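Local coordinates for OsmC family protein (Rhodothermus marinus, PDB 5CML) that probably hydrolyses carboxylic esters through its alpha/beta-hydrolase esterase domain, the part described here of a longer protein that also carries an OsmC domain, at residues 36-41 with 229-234; 47-52 with 235-240; 82-87 with 169-174; 143-148 with 158-163. One frame throughout, in Å; residues are numbered along the deposited sequence.

Contact 1 (36-41 with 229-234); sequences HCFTCS and HLLSNS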
loop_
_atom_site.group_PDB
_atom_site.type_symbol
_atom_site.label_atom_id
_atom_site.label_comp_id
_atom_site.label_asym_id
_atom_site.label_seq_id
_atom_site.Cartn_x
_atom_site.Cartn_y
_atom_site.Cartn_z
ATOM N N HIS A 36 -3.653 -1.891 0.089
ATOM C CA HIS A 36 -3.210 -3.269 0.266
ATOM C C HIS A 36 -3.992 -4.257 -0.584
ATOM O O HIS A 36 -5.087 -3.947 -1.088
ATOM C CB HIS A 36 -3.346 -3.660 1.733
ATOM C CG HIS A 36 -4.765 -3.797 2.157
ATOM N ND1 HIS A 36 -5.463 -4.978 2.037
ATOM C CD2 HIS A 36 -5.644 -2.884 2.639
ATOM C CE1 HIS A 36 -6.706 -4.788 2.447
ATOM N NE2 HIS A 36 -6.841 -3.527 2.812
ATOM N N CYS A 37 -3.449 -5.470 -0.689
ATOM C CA CYS A 37 -4.083 -6.532 -1.462
ATOM C C CYS A 37 -4.393 -7.749 -0.592
ATOM O O CYS A 37 -4.490 -8.860 -1.099
ATOM C CB CYS A 37 -3.187 -6.935 -2.635
ATOM S SG CYS A 37 -2.923 -5.550 -3.818
ATOM N N PHE A 38 -4.560 -7.548 0.717
ATOM C CA PHE A 38 -4.773 -8.693 1.610
ATOM C C PHE A 38 -6.165 -9.283 1.444
ATOM O O PHE A 38 -6.425 -10.382 1.902
ATOM C CB PHE A 38 -4.546 -8.305 3.060
ATOM C CG PHE A 38 -3.128 -8.013 3.368
ATOM C CD1 PHE A 38 -2.186 -9.026 3.340
ATOM C CD2 PHE A 38 -2.719 -6.731 3.659
ATOM C CE1 PHE A 38 -0.860 -8.760 3.613
ATOM C CE2 PHE A 38 -1.391 -6.457 3.923
ATOM C CZ PHE A 38 -0.469 -7.468 3.908
ATOM N N THR A 39 -7.042 -8.560 0.760
ATOM C CA THR A 39 -8.375 -9.065 0.458
ATOM C C THR A 39 -8.322 -10.311 -0.440
ATOM O O THR A 39 -9.297 -11.052 -0.523
ATOM C CB THR A 39 -9.220 -7.966 -0.196
ATOM O OG1 THR A 39 -8.952 -6.726 0.467
ATOM C CG2 THR A 39 -10.685 -8.270 -0.070
ATOM N N CYS A 40 -7.176 -10.542 -1.081
ATOM C CA CYS A 40 -6.911 -11.764 -1.860
ATOM C C CYS A 40 -6.875 -13.028 -1.006
ATOM O O CYS A 40 -7.026 -14.132 -1.525
ATOM C CB CYS A 40 -5.564 -11.650 -2.621
ATOM S SG CYS A 40 -5.614 -10.438 -3.953
ATOM N N SER A 41 -6.654 -12.864 0.293
ATOM C CA SER A 41 -6.603 -14.001 1.219
ATOM C C SER A 41 -7.982 -14.506 1.616
ATOM O O SER A 41 -8.994 -13.915 1.269
ATOM C CB SER A 41 -5.846 -13.625 2.491
ATOM O OG SER A 41 -4.507 -13.316 2.211
ATOM N N HIS A 229 3.601 -14.016 0.569
ATOM C CA HIS A 229 3.263 -12.717 -0.006
ATOM C C HIS A 229 2.077 -12.045 0.685
ATOM O O HIS A 229 2.052 -10.821 0.859
ATOM C CB HIS A 229 2.983 -12.908 -1.495
ATOM C CG HIS A 229 2.782 -11.629 -2.243
ATOM N ND1 HIS A 229 3.783 -10.701 -2.408
ATOM C CD2 HIS A 229 1.683 -11.113 -2.848
ATOM C CE1 HIS A 229 3.312 -9.666 -3.086
ATOM N NE2 HIS A 229 2.043 -9.896 -3.377
ATOM N N LEU A 230 1.099 -12.845 1.081
ATOM C CA LEU A 230 -0.126 -12.325 1.691
ATOM C C LEU A 230 -0.134 -12.365 3.238
ATOM O O LEU A 230 -1.156 -12.091 3.862
ATOM C CB LEU A 230 -1.312 -13.105 1.134
ATOM C CG LEU A 230 -1.500 -12.984 -0.378
ATOM C CD1 LEU A 230 -2.672 -13.830 -0.839
ATOM C CD2 LEU A 230 -1.673 -11.533 -0.804
ATOM N N LEU A 231 1.014 -12.670 3.837
ATOM C CA LEU A 231 1.177 -12.697 5.299
ATOM C C LEU A 231 0.098 -13.525 5.993
ATOM O O LEU A 231 -0.603 -13.050 6.891
ATOM C CB LEU A 231 1.197 -11.280 5.860
ATOM C CG LEU A 231 2.303 -10.371 5.305
ATOM C CD1 LEU A 231 2.215 -8.994 5.960
ATOM C CD2 LEU A 231 3.677 -10.953 5.521
ATOM N N SER A 232 0.013 -14.789 5.602
ATOM C CA SER A 232 -0.989 -15.688 6.152
ATOM C C SER A 232 -0.692 -16.100 7.601
ATOM O O SER A 232 -1.577 -16.619 8.283
ATOM C CB SER A 232 -1.118 -16.935 5.272
ATOM O OG SER A 232 0.033 -17.736 5.355
ATOM N N ASN A 233 0.537 -15.872 8.056
ATOM C CA ASN A 233 0.901 -16.046 9.467
ATOM C C ASN A 233 0.738 -14.709 10.193
ATOM O O ASN A 233 1.471 -13.765 9.925
ATOM C CB ASN A 233 2.337 -16.556 9.588
ATOM C CG ASN A 233 2.756 -16.825 11.021
ATOM O OD1 ASN A 233 2.065 -16.450 11.970
ATOM N ND2 ASN A 233 3.911 -17.471 11.181
ATOM N N SER A 234 -0.223 -14.616 11.104
ATOM C CA SER A 234 -0.504 -13.328 11.728
ATOM C C SER A 234 0.649 -12.837 12.611
ATOM O O SER A 234 0.718 -11.658 12.923
ATOM C CB SER A 234 -1.799 -13.402 12.526
ATOM O OG SER A 234 -1.667 -14.306 13.593
HETATM O O HOH W 1 -3.564 -12.852 4.682
#
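Phe38 and Leu230 bring two loops together, their CA atoms 5.9 Å apart, where the short 3-10 turn 38-40 passes the irregular segment 229-234. With CG anti to the carbonyl carbon (chi1 -69°), the Phe38 ring turns its edge to the backbone of Leu230; Leu230 O lies near the ring plane, 3.3 Å from Phe38 CD1. Farther round the ring, CZ meets Leu231 CD1 at 3.7 Å. The Leu230 side chain goes to the other end of the turn, where its CD1 lies 4.0 Å from Cys40 CB and its CB 3.4 Å from Ser41 OG. The two loops share no direct hydrogen bond; one water links them instead, donating to Leu230 O and pairing with Ser41 OG, 2.7 Å from each. Phe38 N also donates to His36 ND1 in the imidazole plane. A serine in place of Phe38 would probably open a gap beside Leu231 CD1 and leave the Leu230 carbonyl without its aromatic neighbour. Next to this packing, His229 bonds Ser109 and Asp200, consistent with a catalytic triad. The Phe38 ring stacks on His108 at the end of strand 104-108 and rests on Ala46 and Val47 of helix 45-56.

Contact 2 (47-52 with 235-240); sequences VTTISR and DDAAFV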
loop_
_atom_site.group_PDB
_atom_site.type_symbol
_atom_site.label_atom_id
_atom_site.label_comp_id
_atom_site.label_asym_id
_atom_site.label_seq_id
_atom_site.Cartn_x
_atom_site.Cartn_y
_atom_site.Cartn_z
ATOM N N VAL A 47 -4.360 -7.675 7.428
ATOM C CA VAL A 47 -4.443 -6.224 7.391
ATOM C C VAL A 47 -4.964 -5.658 8.718
ATOM O O VAL A 47 -4.498 -4.604 9.157
ATOM C CB VAL A 47 -5.305 -5.729 6.212
ATOM C CG1 VAL A 47 -6.801 -5.999 6.426
ATOM C CG2 VAL A 47 -5.032 -4.247 5.957
ATOM N N THR A 48 -5.879 -6.355 9.385
ATOM C CA THR A 48 -6.384 -5.843 10.661
ATOM C C THR A 48 -5.335 -5.996 11.770
ATOM O O THR A 48 -5.250 -5.160 12.663
ATOM C CB THR A 48 -7.705 -6.512 11.085
ATOM O OG1 THR A 48 -7.546 -7.923 11.167
ATOM C CG2 THR A 48 -8.828 -6.186 10.097
ATOM N N THR A 49 -4.483 -7.013 11.674
ATOM C CA THR A 49 -3.392 -7.155 12.624
ATOM C C THR A 49 -2.356 -6.046 12.440
ATOM O O THR A 49 -1.880 -5.481 13.433
ATOM C CB THR A 49 -2.741 -8.548 12.503
ATOM O OG1 THR A 49 -3.715 -9.553 12.805
ATOM C CG2 THR A 49 -1.567 -8.720 13.470
ATOM N N ILE A 50 -2.019 -5.705 11.185
ATOM C CA ILE A 50 -1.078 -4.615 10.943
ATOM C C ILE A 50 -1.679 -3.309 11.448
ATOM O O ILE A 50 -1.026 -2.525 12.146
ATOM C CB ILE A 50 -0.736 -4.469 9.469
ATOM C CG1 ILE A 50 0.080 -5.690 9.020
ATOM C CG2 ILE A 50 0.015 -3.170 9.211
ATOM C CD1 ILE A 50 0.221 -5.816 7.499
ATOM N N SER A 51 -2.930 -3.079 11.077
ATOM C CA SER A 51 -3.598 -1.852 11.443
ATOM C C SER A 51 -3.703 -1.709 12.961
ATOM O O SER A 51 -3.475 -0.635 13.505
ATOM C CB SER A 51 -4.977 -1.794 10.790
ATOM O OG SER A 51 -5.441 -0.479 10.824
ATOM N N ARG A 52 -4.003 -2.805 13.644
ATOM C CA ARG A 52 -4.109 -2.792 15.096
ATOM C C ARG A 52 -2.751 -2.461 15.746
ATOM O O ARG A 52 -2.680 -1.706 16.701
ATOM C CB ARG A 52 -4.651 -4.127 15.583
ATOM C CG ARG A 52 -4.985 -4.103 16.988
ATOM C CD ARG A 52 -5.839 -5.272 17.392
ATOM N NE ARG A 52 -5.195 -6.556 17.169
ATOM C CZ ARG A 52 -5.590 -7.465 16.278
ATOM N NH1 ARG A 52 -6.657 -7.261 15.511
ATOM N NH2 ARG A 52 -4.920 -8.598 16.164
ATOM N N ASP A 235 1.570 -13.722 12.989
ATOM C CA ASP A 235 2.759 -13.274 13.722
ATOM C C ASP A 235 3.614 -12.364 12.823
ATOM O O ASP A 235 4.237 -11.395 13.289
ATOM C CB ASP A 235 3.578 -14.462 14.219
ATOM C CG ASP A 235 2.960 -15.134 15.437
ATOM O OD1 ASP A 235 2.070 -14.543 16.081
ATOM O OD2 ASP A 235 3.393 -16.262 15.766
ATOM N N ASP A 236 3.637 -12.682 11.530
ATOM C CA ASP A 236 4.363 -11.861 10.561
ATOM C C ASP A 236 3.669 -10.512 10.359
ATOM O O ASP A 236 4.323 -9.481 10.253
ATOM C CB ASP A 236 4.497 -12.591 9.224
ATOM C CG ASP A 236 5.329 -13.858 9.332
ATOM O OD1 ASP A 236 6.262 -13.898 10.168
ATOM O OD2 ASP A 236 5.071 -14.818 8.575
ATOM N N ALA A 237 2.351 -10.526 10.288
ATOM C CA ALA A 237 1.591 -9.279 10.163
ATOM C C ALA A 237 1.800 -8.368 11.395
ATOM O O ALA A 237 1.979 -7.161 11.259
ATOM C CB ALA A 237 0.095 -9.577 9.967
ATOM N N ALA A 238 1.810 -8.944 12.594
ATOM C CA ALA A 238 2.018 -8.146 13.802
ATOM C C ALA A 238 3.399 -7.499 13.821
ATOM O O ALA A 238 3.563 -6.361 14.228
ATOM C CB ALA A 238 1.828 -9.012 15.059
ATOM N N PHE A 239 4.384 -8.280 13.411
ATOM C CA PHE A 239 5.773 -7.852 13.270
ATOM C C PHE A 239 5.874 -6.646 12.325
ATOM O O PHE A 239 6.473 -5.624 12.659
ATOM C CB PHE A 239 6.554 -9.066 12.765
ATOM C CG PHE A 239 7.969 -8.809 12.326
ATOM C CD1 PHE A 239 8.935 -8.357 13.213
ATOM C CD2 PHE A 239 8.362 -9.152 11.045
ATOM C CE1 PHE A 239 10.266 -8.232 12.822
ATOM C CE2 PHE A 239 9.695 -9.012 10.642
ATOM C CZ PHE A 239 10.642 -8.547 11.530
ATOM N N VAL A 240 5.259 -6.762 11.155
ATOM C CA VAL A 240 5.288 -5.673 10.185
ATOM C C VAL A 240 4.674 -4.416 10.800
ATOM O O VAL A 240 5.280 -3.352 10.776
ATOM C CB VAL A 240 4.559 -6.049 8.881
ATOM C CG1 VAL A 240 4.384 -4.815 7.964
ATOM C CG2 VAL A 240 5.335 -7.121 8.144
#
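Thr49 and Ala237 lie at the meeting of two helices of the alpha/beta-hydrolase fold, 45-56 and the C-terminal 234-252, and illustrate how small residues let helices come close. The local axes approach to 7.6 Å and run in roughly the same direction, crossing at -32°. Ile50 and Ala237 have the nearest CA atoms, 5.4 Å apart. Ala237 points its methyl toward the other helix, and Thr49 CB meets that CB at 3.9 Å. The Thr49 methyl, anti to its own backbone N, reaches past the Ala237 methyl to the following residue, where CG2 comes within 3.5 Å of Ala238 N and also touches the Ala238 methyl. The hydroxyl is turned back beside its own backbone N and bonds Lys45 O within its own helix, so Thr49 presents carbon to its neighbour. Ile50 meets Ala237 from a different direction: CG1 lies 3.3 Å from Ala237 O and 4.0 Å from Ala237 CB. Its CD1 extends to Val240 CG1 at 4.3 Å, a more relaxed contact one turn farther along. Apolar packing thus carries the whole pairing. Beneath it, Ile50 also rests on Phe34 of strand 30-36, Ser51 bonds Asp21 and touches strand 59-65, and Val240 meets Leu224 just after strand 219-223, so both helices cover the same side of the central sheet.

Contact 3 (82-87 with 169-174); sequences ATNFED and KKQFLE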
loop_
_atom_site.group_PDB
_atom_site.type_symbol
_atom_site.label_atom_id
_atom_site.label_comp_id
_atom_site.label_asym_id
_atom_site.label_seq_id
_atom_site.Cartn_x
_atom_site.Cartn_y
_atom_site.Cartn_z
ATOM N N ALA A 82 -12.742 -1.366 -10.193
ATOM C CA ALA A 82 -11.364 -1.601 -10.611
ATOM C C ALA A 82 -10.495 -0.378 -10.300
ATOM O O ALA A 82 -10.840 0.754 -10.647
ATOM C CB ALA A 82 -11.310 -1.936 -12.093
ATOM N N THR A 83 -9.360 -0.606 -9.648
ATOM C CA THR A 83 -8.596 0.496 -9.095
ATOM C C THR A 83 -7.609 1.150 -10.059
ATOM O O THR A 83 -7.142 0.538 -11.034
ATOM C CB THR A 83 -7.814 0.044 -7.870
ATOM O OG1 THR A 83 -7.475 1.189 -7.079
ATOM C CG2 THR A 83 -6.544 -0.692 -8.282
ATOM N N ASN A 84 -7.299 2.408 -9.755
ATOM C CA ASN A 84 -6.245 3.136 -10.439
ATOM C C ASN A 84 -5.601 4.152 -9.496
ATOM O O ASN A 84 -5.935 4.216 -8.310
ATOM C CB ASN A 84 -6.793 3.814 -11.691
ATOM C CG ASN A 84 -7.984 4.713 -11.412
ATOM O OD1 ASN A 84 -8.272 5.056 -10.271
ATOM N ND2 ASN A 84 -8.674 5.116 -12.479
ATOM N N PHE A 85 -4.675 4.940 -10.021
ATOM C CA PHE A 85 -3.989 5.950 -9.228
ATOM C C PHE A 85 -4.921 7.024 -8.686
ATOM O O PHE A 85 -4.741 7.483 -7.547
ATOM C CB PHE A 85 -2.887 6.602 -10.057
ATOM C CG PHE A 85 -1.666 5.760 -10.168
ATOM C CD1 PHE A 85 -0.911 5.486 -9.049
ATOM C CD2 PHE A 85 -1.294 5.212 -11.369
ATOM C CE1 PHE A 85 0.215 4.700 -9.134
ATOM C CE2 PHE A 85 -0.150 4.424 -11.466
ATOM C CZ PHE A 85 0.596 4.166 -10.343
ATOM N N GLU A 86 -5.916 7.418 -9.483
ATOM C CA GLU A 86 -6.876 8.423 -9.038
ATOM C C GLU A 86 -7.649 7.985 -7.792
ATOM O O GLU A 86 -7.945 8.805 -6.943
ATOM C CB GLU A 86 -7.863 8.764 -10.156
ATOM C CG GLU A 86 -9.154 9.489 -9.685
ATOM C CD GLU A 86 -8.948 10.662 -8.689
ATOM O OE1 GLU A 86 -7.838 11.239 -8.573
ATOM O OE2 GLU A 86 -9.927 10.995 -7.994
ATOM N N ASP A 87 -7.979 6.706 -7.674
ATOM C CA ASP A 87 -8.657 6.249 -6.462
ATOM C C ASP A 87 -7.777 6.423 -5.236
ATOM O O ASP A 87 -8.270 6.775 -4.175
ATOM C CB ASP A 87 -9.092 4.792 -6.601
ATOM C CG ASP A 87 -10.166 4.615 -7.643
ATOM O OD1 ASP A 87 -10.828 5.616 -7.992
ATOM O OD2 ASP A 87 -10.344 3.481 -8.124
ATOM N N LYS A 169 -7.702 -1.554 -13.573
ATOM C CA LYS A 169 -7.587 -0.834 -14.846
ATOM C C LYS A 169 -6.231 -1.068 -15.549
ATOM O O LYS A 169 -5.172 -1.056 -14.908
ATOM C CB LYS A 169 -7.794 0.666 -14.614
ATOM C CG LYS A 169 -9.137 1.023 -13.977
ATOM C CD LYS A 169 -10.293 0.505 -14.821
ATOM C CE LYS A 169 -11.584 1.256 -14.549
ATOM N NZ LYS A 169 -12.676 0.833 -15.486
ATOM N N LYS A 170 -6.263 -1.296 -16.862
ATOM C CA LYS A 170 -5.025 -1.347 -17.653
ATOM C C LYS A 170 -4.258 -0.034 -17.523
ATOM O O LYS A 170 -3.025 -0.012 -17.633
ATOM C CB LYS A 170 -5.311 -1.629 -19.129
ATOM C CG LYS A 170 -5.845 -3.027 -19.417
ATOM C CD LYS A 170 -6.177 -3.187 -20.904
ATOM C CE LYS A 170 -7.137 -4.344 -21.158
ATOM N NZ LYS A 170 -7.485 -4.494 -22.607
ATOM N N GLN A 171 -4.993 1.047 -17.269
ATOM C CA GLN A 171 -4.406 2.363 -17.038
ATOM C C GLN A 171 -3.362 2.311 -15.919
ATOM O O GLN A 171 -2.375 3.043 -15.960
ATOM C CB GLN A 171 -5.512 3.388 -16.705
ATOM C CG GLN A 171 -5.012 4.807 -16.392
ATOM C CD GLN A 171 -6.105 5.722 -15.849
ATOM O OE1 GLN A 171 -7.041 5.272 -15.182
ATOM N NE2 GLN A 171 -5.988 7.015 -16.134
ATOM N N PHE A 172 -3.564 1.439 -14.930
ATOM C CA PHE A 172 -2.615 1.335 -13.832
ATOM C C PHE A 172 -1.202 0.996 -14.334
ATOM O O PHE A 172 -0.260 1.719 -14.046
ATOM C CB PHE A 172 -3.068 0.285 -12.808
ATOM C CG PHE A 172 -2.058 0.020 -11.730
ATOM C CD1 PHE A 172 -1.821 0.963 -10.740
ATOM C CD2 PHE A 172 -1.341 -1.168 -11.705
ATOM C CE1 PHE A 172 -0.876 0.735 -9.757
ATOM C CE2 PHE A 172 -0.398 -1.405 -10.709
ATOM C CZ PHE A 172 -0.173 -0.454 -9.734
ATOM N N LEU A 173 -1.049 -0.099 -15.072
ATOM C CA LEU A 173 0.280 -0.490 -15.501
ATOM C C LEU A 173 0.803 0.493 -16.514
ATOM O O LEU A 173 1.983 0.817 -16.484
ATOM C CB LEU A 173 0.313 -1.894 -16.087
ATOM C CG LEU A 173 1.715 -2.384 -16.504
ATOM C CD1 LEU A 173 2.823 -2.092 -15.481
ATOM C CD2 LEU A 173 1.691 -3.865 -16.754
ATOM N N GLU A 174 -0.063 0.971 -17.412
ATOM C CA GLU A 174 0.364 1.978 -18.381
ATOM C C GLU A 174 0.959 3.211 -17.719
ATOM O O GLU A 174 2.017 3.700 -18.129
ATOM C CB GLU A 174 -0.799 2.397 -19.278
ATOM C CG GLU A 174 -1.247 1.299 -20.193
ATOM C CD GLU A 174 -2.323 1.744 -21.171
ATOM O OE1 GLU A 174 -2.592 2.961 -21.272
ATOM O OE2 GLU A 174 -2.901 0.865 -21.837
#
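Phe85 and Phe172 form the tightly packed inner half of this contact, while Asn84, Gln171 and Lys169 make up its more open outer half. Phe172 CD1 sits over one face of the Phe85 ring, toward the rim, and Phe85 CZ meets Phe172 CE1 at 3.8 Å. The ring planes are inclined at 33° with centroids 5.2 Å apart, an oblique pairing. Phe172 sends its ring anti to the backbone N (chi1 174°), which carries it across to Phe85, whose CE2 also lies 3.7 Å from Phe172 O. Ala114 of helix 110-118 touches both rings, and Phe66 meets Phe172 edge-to-face.

Toward solvent the contacts turn polar. Asn84 ND2 donates to Gln171 OE1 over 3.2 Å, the bond far from straight and the two amide planes 69° apart. The same amide has a second task: Asn84 OD1 accepts from Asp87 N at 3.1 Å and caps helix 85-98. A leucine in place of Asn84 would probably leave Asp87 N without its cap and Gln171 OE1 without its donor. Lys169 lays its aliphatic chain along Ala82, with CD 3.8 Å from Ala82 CB, before its amine pairs with Glu156. A weak backbone bond, Lys169 N to Thr83 O at 3.3 Å, joins the segments here. The arrangement is a helix N-terminus with an asparagine N-cap, packed against the start of helix 170-179, which follows the small antiparallel sheet inserted in the hydrolase fold.

Contact 4 (143-148 with 158-163); sequences LLRPAL and VVDLGG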
loop_
_atom_site.group_PDB
_atom_site.type_symbol
_atom_site.label_atom_id
_atom_site.label_comp_id
_atom_site.label_asym_id
_atom_site.label_seq_id
_atom_site.Cartn_x
_atom_site.Cartn_y
_atom_site.Cartn_z
ATOM N N LEU A 143 2.155 -10.911 -12.918
ATOM C CA LEU A 143 0.945 -11.050 -12.097
ATOM C C LEU A 143 -0.373 -10.832 -12.841
ATOM O O LEU A 143 -1.440 -11.143 -12.305
ATOM C CB LEU A 143 0.991 -10.048 -10.943
ATOM C CG LEU A 143 2.267 -9.985 -10.113
ATOM C CD1 LEU A 143 2.192 -8.818 -9.132
ATOM C CD2 LEU A 143 2.530 -11.292 -9.373
ATOM N N LEU A 144 -0.301 -10.288 -14.054
ATOM C CA LEU A 144 -1.465 -9.692 -14.723
ATOM C C LEU A 144 -1.689 -10.238 -16.109
ATOM O O LEU A 144 -0.734 -10.600 -16.786
ATOM C CB LEU A 144 -1.291 -8.173 -14.859
ATOM C CG LEU A 144 -1.759 -7.269 -13.722
ATOM C CD1 LEU A 144 -1.150 -7.661 -12.390
ATOM C CD2 LEU A 144 -1.391 -5.839 -14.061
ATOM N N ARG A 145 -2.953 -10.259 -16.536
ATOM C CA ARG A 145 -3.301 -10.514 -17.935
ATOM C C ARG A 145 -4.520 -9.649 -18.334
ATOM O O ARG A 145 -5.337 -9.290 -17.490
ATOM C CB ARG A 145 -3.571 -12.014 -18.169
ATOM C CG ARG A 145 -4.018 -12.839 -16.949
ATOM C CD ARG A 145 -2.838 -13.357 -16.083
ATOM N NE ARG A 145 -3.200 -14.428 -15.137
ATOM C CZ ARG A 145 -2.354 -14.938 -14.239
ATOM N NH1 ARG A 145 -1.112 -14.468 -14.162
ATOM N NH2 ARG A 145 -2.734 -15.911 -13.404
ATOM N N PRO A 146 -4.633 -9.270 -19.616
ATOM C CA PRO A 146 -5.822 -8.491 -19.998
ATOM C C PRO A 146 -7.139 -9.213 -19.684
ATOM O O PRO A 146 -7.257 -10.424 -19.888
ATOM C CB PRO A 146 -5.646 -8.299 -21.507
ATOM C CG PRO A 146 -4.162 -8.328 -21.707
ATOM C CD PRO A 146 -3.641 -9.334 -20.705
ATOM N N ALA A 147 -8.112 -8.471 -19.164
ATOM C CA ALA A 147 -9.450 -9.015 -18.961
ATOM C C ALA A 147 -10.214 -8.941 -20.274
ATOM O O ALA A 147 -9.845 -8.185 -21.168
ATOM C CB ALA A 147 -10.178 -8.259 -17.867
ATOM N N LEU A 148 -11.270 -9.739 -20.391
ATOM C CA LEU A 148 -12.131 -9.701 -21.566
ATOM C C LEU A 148 -12.932 -8.399 -21.579
ATOM O O LEU A 148 -13.543 -8.035 -20.571
ATOM C CB LEU A 148 -13.075 -10.910 -21.579
ATOM C CG LEU A 148 -12.403 -12.281 -21.452
ATOM C CD1 LEU A 148 -13.448 -13.390 -21.356
ATOM C CD2 LEU A 148 -11.452 -12.526 -22.622
ATOM N N VAL A 158 -6.764 -8.765 -15.289
ATOM C CA VAL A 158 -6.959 -9.704 -14.174
ATOM C C VAL A 158 -5.624 -10.013 -13.473
ATOM O O VAL A 158 -4.646 -10.391 -14.113
ATOM C CB VAL A 158 -7.607 -11.016 -14.646
ATOM C CG1 VAL A 158 -7.744 -12.032 -13.494
ATOM C CG2 VAL A 158 -8.974 -10.751 -15.260
ATOM N N VAL A 159 -5.618 -9.858 -12.150
ATOM C CA VAL A 159 -4.426 -9.990 -11.326
ATOM C C VAL A 159 -4.497 -11.282 -10.522
ATOM O O VAL A 159 -5.544 -11.624 -9.973
ATOM C CB VAL A 159 -4.277 -8.808 -10.335
ATOM C CG1 VAL A 159 -2.969 -8.907 -9.552
ATOM C CG2 VAL A 159 -4.365 -7.474 -11.056
ATOM N N ASP A 160 -3.364 -11.971 -10.426
ATOM C CA ASP A 160 -3.240 -13.192 -9.641
ATOM C C ASP A 160 -2.072 -13.039 -8.665
ATOM O O ASP A 160 -0.917 -12.927 -9.084
ATOM C CB ASP A 160 -3.041 -14.380 -10.585
ATOM C CG ASP A 160 -2.854 -15.710 -9.863
ATOM O OD1 ASP A 160 -3.065 -15.813 -8.631
ATOM O OD2 ASP A 160 -2.505 -16.675 -10.567
ATOM N N LEU A 161 -2.389 -12.957 -7.371
ATOM C CA LEU A 161 -1.379 -12.889 -6.309
ATOM C C LEU A 161 -1.358 -14.181 -5.491
ATOM O O LEU A 161 -0.858 -14.210 -4.360
ATOM C CB LEU A 161 -1.646 -11.712 -5.386
ATOM C CG LEU A 161 -1.769 -10.336 -6.027
ATOM C CD1 LEU A 161 -2.027 -9.369 -4.906
ATOM C CD2 LEU A 161 -0.503 -9.988 -6.796
ATOM N N GLY A 162 -1.915 -15.241 -6.061
ATOM C CA GLY A 162 -1.880 -16.553 -5.431
ATOM C C GLY A 162 -3.062 -16.827 -4.525
ATOM O O GLY A 162 -3.117 -17.877 -3.878
ATOM N N GLY A 163 -4.000 -15.882 -4.465
ATOM C CA GLY A 163 -5.238 -16.072 -3.731
ATOM C C GLY A 163 -6.427 -15.822 -4.645
ATOM O O GLY A 163 -6.466 -16.310 -5.777
#
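Arg145 lies on one strand of an antiparallel hairpin and reaches Asp160, just past the end of the partner strand 156-159. Beyond CB, CG lies 3.8 Å from Val158 O; the bend at chi2 (-85°) then leads CD past that carbonyl and carries the guanidinium toward Asp160. Asp160 CB lies over one face of the guanidinium, near CZ. At the tip, NH2 forms a salt bridge with Asp160 OD2 at 2.9 Å; the guanidinium and carboxylate planes stand 89° apart. The other oxygen, Asp160 OD1, accepts from Gly162 N in an Asx turn. In the backbone, Arg145 and Val158 form a hydrogen-bonded pair, with Arg145 N to Val158 O at 3.0 Å and the return bond, Val158 N to Arg145 O, at 2.7 Å. Asp160 N adds a bond to Leu143 O at 2.8 Å. The opposite sheet face is apolar: Leu144 CD1 presses on Val159 CG2 at 3.5 Å, tighter than usual, and both side chains touch Leu110. One face thus carries a salt bridge whose hydrogen bond is weak and the other close hydrocarbon packing, consistent with a hairpin held by its backbone bonds and the Leu144-Val159 packing, while the two engaged oxygens of Asp160 probably limit the rotation of its carboxylate.

From the N terminus, strand 30-36 leads into the first segment of contact 1 and helix 45-56 holds that of contact 2; both wait for the C-terminal part of the chain, and since their segments alternate, the two loops cross. They touch through packing of Phe38 and His36 on Val47. Contact 3 is closed much sooner, between helix 85-98 and helix 170-179, and contact 4, the short hairpin, nests inside it; both lie within the loops of contacts 1 and 2. Leu161 of contact 4 packs on Cys37 of contact 1, bringing the inserted small sheet to the probable active site. Contacts 2 and 3 lie on opposite sides of the chain's centre.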